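Local coordinates for sugar kinase (Agrobacterium tumefaciens, PDB 2RBC), which probably catalyses transfer of a phosphate from ATP to a carbohydrate substrate, as a member of the ribokinase (pfkB) family of sugar kinases, at residues Val32-Ala37 and Ala160-Val165; Leu43-Asp48 and Leu57-Leu62; Thr215-Leu220 and Pro228-Arg233. All blocks are in the same frame, centred on the assembly; numbering follows the deposited sequence.

Interaction 1 (Val32-Ala37 and Ala160-Val165); sequences VLCVGA and AVLVDV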
loop_
_atom_site.group_PDB
_atom_site.type_symbol
_atom_site.label_atom_id
_atom_site.label_comp_id
_atom_site.label_asym_id
_atom_site.label_seq_id
_atom_site.Cartn_x
_atom_site.Cartn_y
_atom_site.Cartn_z
ATOM N N VAL A 32 8.427 -11.690 27.415
ATOM C CA VAL A 32 7.025 -11.915 27.057
ATOM C C VAL A 32 6.965 -12.450 25.608
ATOM O O VAL A 32 7.546 -11.845 24.716
ATOM C CB VAL A 32 6.212 -10.616 27.148
ATOM C CG1 VAL A 32 4.773 -10.877 26.790
ATOM C CG2 VAL A 32 6.313 -9.968 28.547
ATOM N N LEU A 33 6.302 -13.587 25.416
ATOM C CA LEU A 33 5.892 -14.108 24.123
ATOM C C LEU A 33 4.594 -13.490 23.677
ATOM O O LEU A 33 3.574 -13.624 24.342
ATOM C CB LEU A 33 5.669 -15.614 24.163
ATOM C CG LEU A 33 5.246 -16.314 22.850
ATOM C CD1 LEU A 33 6.288 -16.118 21.665
ATOM C CD2 LEU A 33 4.981 -17.792 23.096
ATOM N N CYS A 34 4.630 -12.855 22.520
ATOM C CA CYS A 34 3.408 -12.336 21.871
ATOM C C CYS A 34 3.102 -13.216 20.685
ATOM O O CYS A 34 3.994 -13.631 19.973
ATOM C CB CYS A 34 3.611 -10.894 21.442
ATOM S SG CYS A 34 4.020 -9.849 22.845
ATOM N N VAL A 35 1.827 -13.527 20.479
ATOM C CA VAL A 35 1.402 -14.390 19.386
ATOM C C VAL A 35 0.270 -13.746 18.593
ATOM O O VAL A 35 -0.731 -13.313 19.181
ATOM C CB VAL A 35 0.873 -15.721 19.910
ATOM C CG1 VAL A 35 0.453 -16.635 18.754
ATOM C CG2 VAL A 35 1.926 -16.392 20.847
ATOM N N GLY A 36 0.455 -13.673 17.276
ATOM C CA GLY A 36 -0.594 -13.240 16.357
ATOM C C GLY A 36 -0.199 -12.467 15.118
ATOM O O GLY A 36 0.695 -12.839 14.393
ATOM N N ALA A 37 -0.869 -11.345 14.907
ATOM C CA ALA A 37 -0.727 -10.546 13.692
ATOM C C ALA A 37 0.611 -9.848 13.464
ATOM O O ALA A 37 1.186 -9.268 14.377
ATOM C CB ALA A 37 -1.862 -9.534 13.627
ATOM N N ALA A 160 5.751 -14.495 30.667
ATOM C CA ALA A 160 4.317 -14.393 30.386
ATOM C C ALA A 160 4.110 -14.570 28.908
ATOM O O ALA A 160 5.066 -14.489 28.145
ATOM C CB ALA A 160 3.712 -13.015 30.817
ATOM N N VAL A 161 2.854 -14.822 28.506
ATOM C CA VAL A 161 2.481 -14.886 27.094
ATOM C C VAL A 161 1.266 -14.003 26.872
ATOM O O VAL A 161 0.434 -13.810 27.771
ATOM C CB VAL A 161 2.195 -16.323 26.591
ATOM C CG1 VAL A 161 3.359 -17.235 26.891
ATOM C CG2 VAL A 161 0.900 -16.886 27.143
ATOM N N LEU A 162 1.234 -13.405 25.689
ATOM C CA LEU A 162 0.120 -12.572 25.256
ATOM C C LEU A 162 -0.309 -13.024 23.877
ATOM O O LEU A 162 0.537 -13.197 22.983
ATOM C CB LEU A 162 0.546 -11.099 25.227
ATOM C CG LEU A 162 -0.456 -10.081 24.679
ATOM C CD1 LEU A 162 -1.788 -10.071 25.420
ATOM C CD2 LEU A 162 0.216 -8.699 24.550
ATOM N N VAL A 163 -1.609 -13.260 23.674
ATOM C CA VAL A 163 -2.071 -13.744 22.372
ATOM C C VAL A 163 -3.206 -12.855 21.892
ATOM O O VAL A 163 -3.997 -12.395 22.702
ATOM C CB VAL A 163 -2.540 -15.247 22.375
ATOM C CG1 VAL A 163 -1.413 -16.229 22.992
ATOM C CG2 VAL A 163 -3.915 -15.413 23.052
ATOM N N ASP A 164 -3.247 -12.612 20.573
ATOM C CA ASP A 164 -4.386 -11.940 19.911
ATOM C C ASP A 164 -5.348 -12.944 19.260
ATOM O O ASP A 164 -5.161 -14.143 19.389
ATOM C CB ASP A 164 -3.892 -10.821 18.961
ATOM C CG ASP A 164 -3.274 -11.312 17.684
ATOM O OD1 ASP A 164 -3.551 -12.459 17.281
ATOM O OD2 ASP A 164 -2.476 -10.537 17.053
ATOM N N VAL A 165 -6.397 -12.441 18.606
ATOM C CA VAL A 165 -7.445 -13.287 18.049
ATOM C C VAL A 165 -7.138 -13.750 16.613
ATOM O O VAL A 165 -7.924 -14.456 16.024
ATOM C CB VAL A 165 -8.831 -12.584 18.065
ATOM C CG1 VAL A 165 -9.303 -12.371 19.511
ATOM C CG2 VAL A 165 -8.830 -11.270 17.220
HETATM O O HOH W 1 -0.267 -10.878 21.036
#
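Val32 opens the pairing with Ala160: its CA lies against Ala160 O, and the small methyl of Ala160 lets helix 274-287 pack close, touching both residues. Leu33 N donates to Ala160 O (3.1 Å), while Leu33 O receives Leu162 N at 2.7 Å. On the other face, Leu33 CB packs beside Val161 CG1 (3.9 Å), the two side chains running alongside each other. Cys34 contributes a compact thiol, SG to Leu162 CD2 4.3 Å, against helix 68-78. This is the parallel core of a Rossmann-like alpha/beta sheet, with helices on both faces and strand 82-90 flanking 31-35 across from 160-163; beta-branched and aliphatic residues suit such a doubly covered sheet. Val35 repeats the pattern, N to Leu162 O and O from Asp164 N, and a water donates to Val35 O and weakly to Leu162 O. At Gly36 the backbone (phi 146°) takes a shape that demands glycine, and Asp164 OD1 lies close to Gly36 CA, 3.2 Å away. Ala37 N then gives a nearly straight bond (172°) to the syn lone pair of Asp164 OD2, 2.8 Å away. With chi1 at 74°, the carboxylate of Asp164 is brought against Gly36, while OD1 accepts from Arg166 N.

Interaction 2 (Leu43-Asp48 and Leu57-Leu62); sequences LFRVAD and LPYEVL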
loop_
_atom_site.group_PDB
_atom_site.type_symbol
_atom_site.label_atom_id
_atom_site.label_comp_id
_atom_site.label_asym_id
_atom_site.label_seq_id
_atom_site.Cartn_x
_atom_site.Cartn_y
_atom_site.Cartn_z
ATOM N N LEU A 43 0.528 3.836 5.942
ATOM C CA LEU A 43 -0.292 4.847 6.576
ATOM C C LEU A 43 -0.122 6.131 5.799
ATOM O O LEU A 43 0.978 6.663 5.737
ATOM C CB LEU A 43 0.133 5.082 8.043
ATOM C CG LEU A 43 0.337 3.865 8.954
ATOM C CD1 LEU A 43 0.680 4.353 10.349
ATOM C CD2 LEU A 43 -0.905 2.968 8.946
ATOM N N PHE A 44 -1.211 6.587 5.174
ATOM C CA PHE A 44 -1.238 7.758 4.334
ATOM C C PHE A 44 -1.970 8.840 5.109
ATOM O O PHE A 44 -3.155 8.686 5.382
ATOM C CB PHE A 44 -2.048 7.500 3.047
ATOM C CG PHE A 44 -1.434 6.504 2.111
ATOM C CD1 PHE A 44 -0.543 6.912 1.138
ATOM C CD2 PHE A 44 -1.816 5.172 2.147
ATOM C CE1 PHE A 44 -0.001 6.010 0.246
ATOM C CE2 PHE A 44 -1.296 4.269 1.222
ATOM C CZ PHE A 44 -0.379 4.688 0.304
ATOM N N ARG A 45 -1.264 9.913 5.450
ATOM C CA ARG A 45 -1.810 11.014 6.262
ATOM C C ARG A 45 -2.327 12.079 5.307
ATOM O O ARG A 45 -1.586 12.595 4.467
ATOM C CB ARG A 45 -0.729 11.554 7.191
ATOM C CG ARG A 45 -1.243 12.163 8.452
ATOM C CD ARG A 45 -0.120 12.762 9.196
ATOM N NE ARG A 45 -0.564 13.347 10.460
ATOM C CZ ARG A 45 0.253 13.884 11.346
ATOM N NH1 ARG A 45 1.543 13.932 11.120
ATOM N NH2 ARG A 45 -0.230 14.384 12.481
ATOM N N VAL A 46 -3.622 12.337 5.384
ATOM C CA VAL A 46 -4.292 13.245 4.482
ATOM C C VAL A 46 -5.035 14.329 5.289
ATOM O O VAL A 46 -5.269 14.154 6.474
ATOM C CB VAL A 46 -5.279 12.488 3.593
ATOM C CG1 VAL A 46 -4.534 11.444 2.729
ATOM C CG2 VAL A 46 -6.393 11.823 4.446
ATOM N N ALA A 47 -5.376 15.447 4.639
ATOM C CA ALA A 47 -6.158 16.504 5.288
ATOM C C ALA A 47 -7.588 16.005 5.403
ATOM O O ALA A 47 -8.099 15.752 6.500
ATOM C CB ALA A 47 -6.098 17.778 4.488
ATOM N N ASP A 48 -8.200 15.790 4.252
ATOM C CA ASP A 48 -9.579 15.368 4.186
ATOM C C ASP A 48 -9.697 13.934 3.719
ATOM O O ASP A 48 -9.149 13.549 2.674
ATOM C CB ASP A 48 -10.355 16.259 3.212
ATOM C CG ASP A 48 -10.373 17.715 3.643
ATOM O OD1 ASP A 48 -10.382 17.974 4.868
ATOM O OD2 ASP A 48 -10.378 18.596 2.758
ATOM N N LEU A 57 -4.082 13.428 -2.149
ATOM C CA LEU A 57 -2.644 13.528 -1.999
ATOM C C LEU A 57 -2.276 13.482 -0.535
ATOM O O LEU A 57 -2.739 14.305 0.244
ATOM C CB LEU A 57 -2.118 14.817 -2.632
ATOM C CG LEU A 57 -2.422 14.987 -4.120
ATOM C CD1 LEU A 57 -1.774 16.272 -4.664
ATOM C CD2 LEU A 57 -1.969 13.774 -4.955
ATOM N N PRO A 58 -1.442 12.514 -0.139
ATOM C CA PRO A 58 -1.006 12.444 1.253
ATOM C C PRO A 58 0.097 13.451 1.558
ATOM O O PRO A 58 0.925 13.732 0.698
ATOM C CB PRO A 58 -0.437 11.030 1.373
ATOM C CG PRO A 58 0.037 10.693 -0.040
ATOM C CD PRO A 58 -0.841 11.460 -0.981
ATOM N N TYR A 59 0.147 13.966 2.774
ATOM C CA TYR A 59 1.266 14.823 3.103
ATOM C C TYR A 59 2.338 14.121 3.882
ATOM O O TYR A 59 3.431 14.654 4.003
ATOM C CB TYR A 59 0.842 16.120 3.782
ATOM C CG TYR A 59 0.085 15.971 5.048
ATOM C CD1 TYR A 59 0.737 15.920 6.270
ATOM C CD2 TYR A 59 -1.295 15.977 5.032
ATOM C CE1 TYR A 59 0.008 15.830 7.462
ATOM C CE2 TYR A 59 -2.026 15.873 6.195
ATOM C CZ TYR A 59 -1.385 15.808 7.408
ATOM O OH TYR A 59 -2.164 15.676 8.557
ATOM N N GLU A 60 2.052 12.927 4.378
ATOM C CA GLU A 60 3.028 12.114 5.076
ATOM C C GLU A 60 2.668 10.663 4.810
ATOM O O GLU A 60 1.489 10.327 4.754
ATOM C CB GLU A 60 2.980 12.411 6.578
ATOM C CG GLU A 60 4.085 11.801 7.358
ATOM C CD GLU A 60 4.133 12.294 8.789
ATOM O OE1 GLU A 60 3.348 13.204 9.135
ATOM O OE2 GLU A 60 4.948 11.749 9.540
ATOM N N VAL A 61 3.669 9.820 4.584
ATOM C CA VAL A 61 3.434 8.379 4.341
ATOM C C VAL A 61 4.432 7.578 5.180
ATOM O O VAL A 61 5.627 7.841 5.144
ATOM C CB VAL A 61 3.544 7.997 2.829
ATOM C CG1 VAL A 61 3.333 6.490 2.606
ATOM C CG2 VAL A 61 2.565 8.836 1.972
ATOM N N LEU A 62 3.934 6.595 5.918
ATOM C CA LEU A 62 4.771 5.721 6.752
ATOM C C LEU A 62 4.414 4.284 6.471
ATOM O O LEU A 62 3.244 3.906 6.552
ATOM C CB LEU A 62 4.543 5.994 8.241
ATOM C CG LEU A 62 5.308 5.193 9.341
ATOM C CD1 LEU A 62 6.821 5.496 9.310
ATOM C CD2 LEU A 62 4.733 5.399 10.724
HETATM O O HOH W 2 -4.152 15.819 1.987
#
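Strand 43-45 runs antiparallel to strand 60-62, their axes 4.9 Å apart at an angle of 169°. Leu43 and Leu62 form a hydrogen-bonded pair, Leu43 N reaching Leu62 O at 2.8 Å and Leu62 N returning to Leu43 O; Phe44 and Val61 make the non-hydrogen-bonded pair. Farther along, Arg45 N donates to Glu60 O and Tyr59 N to Arg45 O. Arg45 stretches its chain from CG to NE beside Glu60, so that NH1 meets OE1 in a 2.8 Å salt bridge. The oxygen lies in the guanidinium plane, but NH1 sits 26° out of the carboxylate plane on its syn side. Arg45 CD also lies 3.5 Å from Tyr59 CE1. Its CB stands over one face of that ring, near the rim; the long chain thus serves both an aromatic and a charged neighbour. On the other face, Phe44 CD1 touches Val61 CG2 (3.7 Å), and Pro58 CG comes to the ring edge. Val136 and Phe138 of the second subunit pack on Phe44 and Val61, whose apolar side chains suit that interface. The arrangement belongs to the small beta-sheet lid of ribokinase-family enzymes, which in dimeric relatives meets its counterpart in a beta clasp.

Interaction 3 (Thr215-Leu220 and Pro228-Arg233); sequences TRLTGL and PVLHAR. With SO4 (sulfate ion), chain E.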
loop_
_atom_site.group_PDB
_atom_site.type_symbol
_atom_site.label_atom_id
_atom_site.label_comp_id
_atom_site.label_asym_id
_atom_site.label_seq_id
_atom_site.Cartn_x
_atom_site.Cartn_y
_atom_site.Cartn_z
ATOM N N THR A 215 -18.801 -5.791 23.947
ATOM C CA THR A 215 -20.169 -5.480 23.520
ATOM C C THR A 215 -20.751 -6.665 22.778
ATOM O O THR A 215 -21.864 -7.079 23.031
ATOM C CB THR A 215 -20.174 -4.236 22.603
ATOM O OG1 THR A 215 -19.560 -3.121 23.291
ATOM C CG2 THR A 215 -21.560 -3.888 22.180
ATOM N N ARG A 216 -19.976 -7.210 21.849
ATOM C CA ARG A 216 -20.459 -8.322 21.074
ATOM C C ARG A 216 -20.677 -9.549 21.918
ATOM O O ARG A 216 -21.663 -10.262 21.741
ATOM C CB ARG A 216 -19.491 -8.686 19.940
ATOM C CG ARG A 216 -20.108 -9.781 19.057
ATOM C CD ARG A 216 -19.231 -10.255 17.877
ATOM N NE ARG A 216 -18.763 -9.160 17.033
ATOM C CZ ARG A 216 -18.014 -9.324 15.940
ATOM N NH1 ARG A 216 -17.647 -10.539 15.539
ATOM N NH2 ARG A 216 -17.627 -8.261 15.247
ATOM N N LEU A 217 -19.751 -9.797 22.838
ATOM C CA LEU A 217 -19.793 -11.008 23.645
ATOM C C LEU A 217 -20.953 -11.009 24.643
ATOM O O LEU A 217 -21.537 -12.064 24.896
ATOM C CB LEU A 217 -18.431 -11.227 24.351
ATOM C CG LEU A 217 -18.126 -12.597 24.972
ATOM C CD1 LEU A 217 -18.246 -13.755 23.955
ATOM C CD2 LEU A 217 -16.730 -12.564 25.584
ATOM N N THR A 218 -21.282 -9.839 25.199
ATOM C CA THR A 218 -22.290 -9.711 26.250
ATOM C C THR A 218 -23.601 -9.252 25.720
ATOM O O THR A 218 -24.645 -9.460 26.341
ATOM C CB THR A 218 -21.883 -8.688 27.340
ATOM O OG1 THR A 218 -21.885 -7.347 26.794
ATOM C CG2 THR A 218 -20.527 -9.051 27.935
ATOM N N GLY A 219 -23.554 -8.604 24.570
ATOM C CA GLY A 219 -24.726 -7.982 24.011
ATOM C C GLY A 219 -25.251 -6.799 24.816
ATOM O O GLY A 219 -26.424 -6.439 24.659
ATOM N N LEU A 220 -24.411 -6.196 25.662
ATOM C CA LEU A 220 -24.800 -5.011 26.424
ATOM C C LEU A 220 -24.132 -3.778 25.860
ATOM O O LEU A 220 -23.205 -3.856 25.069
ATOM C CB LEU A 220 -24.455 -5.163 27.907
ATOM C CG LEU A 220 -25.071 -6.385 28.594
ATOM C CD1 LEU A 220 -24.636 -6.476 30.032
ATOM C CD2 LEU A 220 -26.579 -6.373 28.506
ATOM N N PRO A 228 -19.937 -7.261 35.310
ATOM C CA PRO A 228 -20.640 -8.286 36.082
ATOM C C PRO A 228 -20.886 -9.615 35.344
ATOM O O PRO A 228 -20.688 -10.682 35.936
ATOM C CB PRO A 228 -21.943 -7.587 36.503
ATOM C CG PRO A 228 -21.569 -6.155 36.538
ATOM C CD PRO A 228 -20.631 -5.959 35.401
ATOM N N VAL A 229 -21.255 -9.531 34.061
ATOM C CA VAL A 229 -21.566 -10.712 33.275
ATOM C C VAL A 229 -20.275 -11.450 32.919
ATOM O O VAL A 229 -20.220 -12.662 32.996
ATOM C CB VAL A 229 -22.328 -10.376 31.960
ATOM C CG1 VAL A 229 -23.032 -11.661 31.450
ATOM C CG2 VAL A 229 -23.346 -9.285 32.195
ATOM N N LEU A 230 -19.237 -10.707 32.541
ATOM C CA LEU A 230 -18.007 -11.312 32.109
ATOM C C LEU A 230 -17.305 -11.970 33.316
ATOM O O LEU A 230 -16.743 -13.046 33.181
ATOM C CB LEU A 230 -17.091 -10.277 31.417
ATOM C CG LEU A 230 -17.522 -9.781 30.035
ATOM C CD1 LEU A 230 -16.614 -8.627 29.541
ATOM C CD2 LEU A 230 -17.510 -10.995 29.053
ATOM N N HIS A 231 -17.374 -11.354 34.487
ATOM C CA HIS A 231 -16.845 -11.992 35.669
ATOM C C HIS A 231 -17.565 -13.323 35.988
ATOM O O HIS A 231 -16.945 -14.321 36.299
ATOM C CB HIS A 231 -16.932 -11.095 36.894
ATOM C CG HIS A 231 -16.610 -11.836 38.155
ATOM N ND1 HIS A 231 -15.328 -12.248 38.452
ATOM C CD2 HIS A 231 -17.406 -12.350 39.120
ATOM C CE1 HIS A 231 -15.345 -12.931 39.580
ATOM N NE2 HIS A 231 -16.592 -12.992 40.016
ATOM N N ALA A 232 -18.886 -13.301 35.924
ATOM C CA ALA A 232 -19.694 -14.455 36.244
ATOM C C ALA A 232 -19.383 -15.591 35.289
ATOM O O ALA A 232 -19.353 -16.732 35.710
ATOM C CB ALA A 232 -21.185 -14.118 36.219
ATOM N N ARG A 233 -19.161 -15.278 34.016
ATOM C CA ARG A 233 -18.825 -16.284 33.010
ATOM C C ARG A 233 -17.432 -16.915 33.214
ATOM O O ARG A 233 -17.244 -18.087 32.941
ATOM C CB ARG A 233 -18.918 -15.702 31.604
ATOM C CG ARG A 233 -20.325 -15.446 31.168
ATOM C CD ARG A 233 -20.328 -14.946 29.743
ATOM N NE ARG A 233 -21.659 -14.497 29.367
ATOM C CZ ARG A 233 -21.936 -13.903 28.212
ATOM N NH1 ARG A 233 -20.970 -13.655 27.343
ATOM N NH2 ARG A 233 -23.171 -13.514 27.959
HETATM S S SO4 E . -20.226 -13.289 15.207
HETATM O O1 SO4 E . -21.497 -12.647 15.543
HETATM O O2 SO4 E . -20.413 -14.724 14.987
HETATM O O3 SO4 E . -19.640 -12.669 14.016
HETATM O O4 SO4 E . -19.330 -13.118 16.337
HETATM O O HOH W 3 -24.601 -12.983 25.425
#
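Two consecutive helices of the alpha/beta domain, joined by a short connection, bring the end of helix 211-218 against helix 223-233, and Leu217 and Leu230 meet at the inner side of the pair. Leu217 is modelled in two conformers; in one of them its CD2 lies 3.9 Å from Leu230 CD2, the two branched side chains meeting at a slant. Both also rest on Phe209 of strand 206-210; leucine's branched apolar end suits this buried position between the helices and the sheet. Next to it Thr218 sends its methyl across Leu230 at about a right angle, Thr218 CG2 to Leu230 CG 3.7 Å. The hydroxyl is directed elsewhere: with chi1 at 68°, OG1 takes the N-H of Leu220, 3.0 Å away, closing an ST turn, and is also hydrogen-bonded to Ala214 O. Threonine thus supplies a methyl to the packing and an oxygen to the turn that follows the helix. The helix ends here, as Gly219, the first residue to leave helical geometry, adopts a positive phi that glycine accommodates readily. Beyond it Leu220 turns back toward the second helix, and its CD1 meets Val229 CG2 at 3.8 Å.

Nearer the surface, Arg233 reaches across the end of the first helix with its chain extended from CG to NE. NH1 donates to Leu217 O at 3.0 Å, nearly straight at 171°. The oxygen lies in the guanidinium plane, yet NH1 stands well above the carbonyl plane, 56° out of it, so the approach misses the lone pairs. A water donates to the same oxygen and accepts from Arg233 NH2, so NH1 directly and NH2 through the water are tied to the last turn of the helix. Arg216 points to another partner: its NH1 gives a hydrogen bond to sulfate O4 (3.2 Å), an ion probably from the crystallisation liquor that Val194 N also binds.

Along the chain, interaction 2 is nested in the loop closed by interaction 1, and interaction 3 follows both. Interactions 1 and 3 belong to the alpha/beta domain: the first lies in its large mixed sheet, the third joins helices 211-218 and 223-233 at the flank of that sheet, beside strand 206-210. Their centres are about 23 Å apart. Interaction 2 sits in the separate four-stranded sheet, its centre about 30 Å from that of interaction 1 and about 38 Å from that of interaction 3. Strand 31-35 leads directly into strand 39-45, so the chain passes from the core into the lid, whose face bearing Phe44 and Val61 meets the second subunit. In ribokinase-family enzymes the substrate site lies between domain and lid, probably so here.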